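Local coordinates for protein 6-carboxyhexanoate--CoA ligase (Aquifex aeolicus, PDB 5TVA) that belongs to the 6-carboxyhexanoate--CoA ligase (BioW) family and binds coenzyme A and adenosine monophosphate, at residues Phe4-Arg9 with Met46-Glu51. Residues are numbered along the deposited sequence; the frame is centred on the assembly and turned at random.
Sequences FSVRMR and MNVKVE. With COA (coenzyme A), chain D.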
# COMPACT_ATOMS: atom_id res chain seq x y z
N PHE A 4 -2.63 20.99 -4.90
CA PHE A 4 -3.76 20.33 -5.53
C PHE A 4 -3.52 18.82 -5.50
O PHE A 4 -2.42 18.35 -5.84
CB PHE A 4 -3.95 20.81 -6.98
CG PHE A 4 -4.39 22.25 -7.09
CD1 PHE A 4 -3.45 23.27 -7.02
CD2 PHE A 4 -5.73 22.58 -7.27
CE1 PHE A 4 -3.84 24.60 -7.12
CE2 PHE A 4 -6.13 23.92 -7.38
CZ PHE A 4 -5.18 24.93 -7.30
N SER A 5 -4.52 18.08 -5.07
CA SER A 5 -4.49 16.63 -5.11
C SER A 5 -5.04 16.16 -6.45
O SER A 5 -6.11 16.62 -6.86
CB SER A 5 -5.32 16.07 -3.95
OG SER A 5 -5.77 14.76 -4.21
N VAL A 6 -4.30 15.30 -7.14
CA VAL A 6 -4.69 14.82 -8.47
C VAL A 6 -4.85 13.31 -8.40
O VAL A 6 -3.85 12.59 -8.29
CB VAL A 6 -3.66 15.19 -9.54
CG1 VAL A 6 -4.15 14.73 -10.91
CG2 VAL A 6 -3.42 16.67 -9.53
N ARG A 7 -6.09 12.83 -8.47
CA ARG A 7 -6.37 11.40 -8.32
C ARG A 7 -6.91 10.84 -9.62
O ARG A 7 -7.89 11.36 -10.16
CB ARG A 7 -7.39 11.13 -7.21
CG ARG A 7 -6.86 11.30 -5.80
CD ARG A 7 -7.99 11.12 -4.75
NE ARG A 7 -8.78 12.35 -4.62
CZ ARG A 7 -9.92 12.48 -3.93
NH1 ARG A 7 -10.46 11.43 -3.30
NH2 ARG A 7 -10.54 13.66 -3.87
N MET A 8 -6.30 9.74 -10.09
CA MET A 8 -6.70 9.06 -11.31
C MET A 8 -7.02 7.61 -11.01
O MET A 8 -6.30 6.95 -10.27
CB MET A 8 -5.58 9.15 -12.36
CG MET A 8 -5.87 8.46 -13.73
SD MET A 8 -5.63 6.65 -13.78
CE MET A 8 -3.86 6.53 -13.48
N ARG A 9 -8.11 7.11 -11.59
CA ARG A 9 -8.41 5.69 -11.65
C ARG A 9 -8.87 5.35 -13.06
O ARG A 9 -9.45 6.20 -13.74
CB ARG A 9 -9.49 5.30 -10.64
CG ARG A 9 -10.85 5.88 -10.99
CD ARG A 9 -11.85 5.59 -9.90
NE ARG A 9 -13.23 5.79 -10.35
CZ ARG A 9 -13.94 6.87 -10.07
NH1 ARG A 9 -13.41 7.84 -9.33
NH2 ARG A 9 -15.18 6.99 -10.51
N MET A 46 -11.77 6.33 -17.60
CA MET A 46 -10.83 6.94 -16.68
C MET A 46 -11.48 8.14 -16.00
O MET A 46 -12.18 8.92 -16.63
CB MET A 46 -9.54 7.39 -17.38
CG MET A 46 -8.59 8.11 -16.45
SD MET A 46 -7.24 8.92 -17.34
CE MET A 46 -6.33 7.46 -17.81
N ASN A 47 -11.24 8.26 -14.70
CA ASN A 47 -11.67 9.43 -13.95
C ASN A 47 -10.45 10.12 -13.37
O ASN A 47 -9.54 9.46 -12.87
CB ASN A 47 -12.64 9.06 -12.81
CG ASN A 47 -13.45 10.25 -12.33
OD1 ASN A 47 -14.43 10.62 -12.97
ND2 ASN A 47 -13.05 10.86 -11.21
N VAL A 48 -10.43 11.45 -13.47
CA VAL A 48 -9.40 12.27 -12.84
C VAL A 48 -10.10 13.31 -11.95
O VAL A 48 -10.98 14.03 -12.42
CB VAL A 48 -8.53 12.97 -13.89
CG1 VAL A 48 -7.45 13.81 -13.22
CG2 VAL A 48 -7.92 11.92 -14.89
N LYS A 49 -9.68 13.40 -10.68
CA LYS A 49 -10.15 14.43 -9.74
C LYS A 49 -9.02 15.37 -9.37
O LYS A 49 -7.97 14.93 -8.91
CB LYS A 49 -10.72 13.82 -8.45
CG LYS A 49 -11.89 12.91 -8.65
CD LYS A 49 -12.61 12.62 -7.34
CE LYS A 49 -12.02 11.44 -6.62
NZ LYS A 49 -13.08 10.55 -6.07
N VAL A 50 -9.24 16.67 -9.54
CA VAL A 50 -8.32 17.70 -9.08
C VAL A 50 -8.98 18.48 -7.95
O VAL A 50 -10.03 19.11 -8.14
CB VAL A 50 -7.90 18.63 -10.21
CG1 VAL A 50 -6.82 19.59 -9.71
CG2 VAL A 50 -7.43 17.82 -11.40
N GLU A 51 -8.36 18.46 -6.77
CA GLU A 51 -8.97 18.98 -5.54
C GLU A 51 -7.95 19.88 -4.87
O GLU A 51 -6.84 19.44 -4.56
CB GLU A 51 -9.36 17.83 -4.63
CG GLU A 51 -10.20 18.16 -3.43
CD GLU A 51 -10.62 16.90 -2.70
OE1 GLU A 51 -9.73 16.22 -2.13
OE2 GLU A 51 -11.83 16.56 -2.74
N1A COA D . -8.69 -0.63 -6.65
C2A COA D . -9.90 -1.01 -7.09
N3A COA D . -10.88 -0.14 -7.28
C4A COA D . -10.69 1.17 -7.00
C5A COA D . -9.45 1.61 -6.54
C6A COA D . -8.43 0.64 -6.38
N6A COA D . -7.07 1.07 -5.86
N7A COA D . -9.51 2.93 -6.37
C8A COA D . -10.73 3.33 -6.69
N9A COA D . -11.44 2.28 -7.11
C1B COA D . -12.88 2.46 -7.44
C2B COA D . -13.76 1.61 -7.76
O2B COA D . -13.74 0.38 -6.97
C3B COA D . -14.97 2.57 -7.12
O3B COA D . -14.78 2.54 -5.68
P3B COA D . -15.73 1.80 -4.50
O7A COA D . -15.83 2.78 -3.37
O8A COA D . -17.09 1.42 -4.99
O9A COA D . -15.06 0.55 -3.98
C4B COA D . -14.74 3.76 -7.61
O4B COA D . -13.32 3.70 -8.26
C5B COA D . -14.78 4.97 -6.56
O5B COA D . -13.60 5.03 -5.84
P1A COA D . -12.89 6.45 -5.30
O1A COA D . -12.69 6.36 -3.78
O2A COA D . -13.68 7.69 -5.66
O3A COA D . -11.39 6.52 -5.97
P2A COA D . -10.45 7.90 -6.24
O4A COA D . -10.97 8.50 -7.56
O5A COA D . -10.67 8.95 -5.15
O6A COA D . -8.85 7.40 -6.38
CBP COA D . -6.74 5.99 -5.90
CCP COA D . -8.23 6.43 -5.48
CDP COA D . -6.80 5.08 -7.15
CEP COA D . -5.96 7.23 -6.39
CAP COA D . -5.98 5.25 -4.67
OAP COA D . -6.03 3.87 -4.75
C9P COA D . -4.47 5.58 -4.50
O9P COA D . -4.10 6.48 -3.77
N8P COA D . -3.45 4.81 -5.20
C7P COA D . -1.99 5.13 -5.08
C6P COA D . -1.19 4.00 -4.45
C5P COA D . -1.19 2.65 -5.26
O5P COA D . -2.18 2.18 -5.68
N4P COA D . 0.11 1.97 -5.48
C3P COA D . 0.15 0.68 -6.29
C2P COA D . 1.51 0.00 -6.04
S1P COA D . 1.65 -0.12 -4.23
O HOH W 1 -8.16 14.57 -5.91
O HOH W 2 -10.60 9.84 -9.81
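R7 and K49 meet where strand 3-12, the middle of a three-stranded antiparallel sheet, pairs with outer strand 45-52; with R9 they line the coenzyme A pocket. K49 CE sits 3.5 Å above the R7 guanidinium plane, over its centre. The K49 chain folds at chi3 (-88°) and again at chi4, which carries NZ to the diphosphate, where it donates to COA O2A at 3.0 Å and, more weakly, to O5A and O4A. The R7 NH2 forms a salt bridge with E51 OE1 (3.2 Å), the guanidinium and carboxylate planes 43° apart. R9 lies side by side with N47, its guanidinium stacked on the amide at 24°; COA C4B lies over the opposite face, offset toward its rim, while R9 NH1 donates to COA O4A (3.1 Å) at the guanidinium edge. In the second shell, one water accepts from R7 NE (2.6 Å) and donates to S5 OG and K49 O; S5 OG is also hydrogen-bonded to E21 OE2. Six backbone hydrogen bonds, paired at S5–E51, R7–K49 and R9–N47, set the register. On the other sheet face, M8 CG packs against M46 CG (3.9 Å) and V6 CG1 alongside V48 CG1 (4.1 Å); V6, M8 and M46 also touch helix 29-37. The basic groups converging on the diphosphate probably offset its negative charge, while E51 would temper R7.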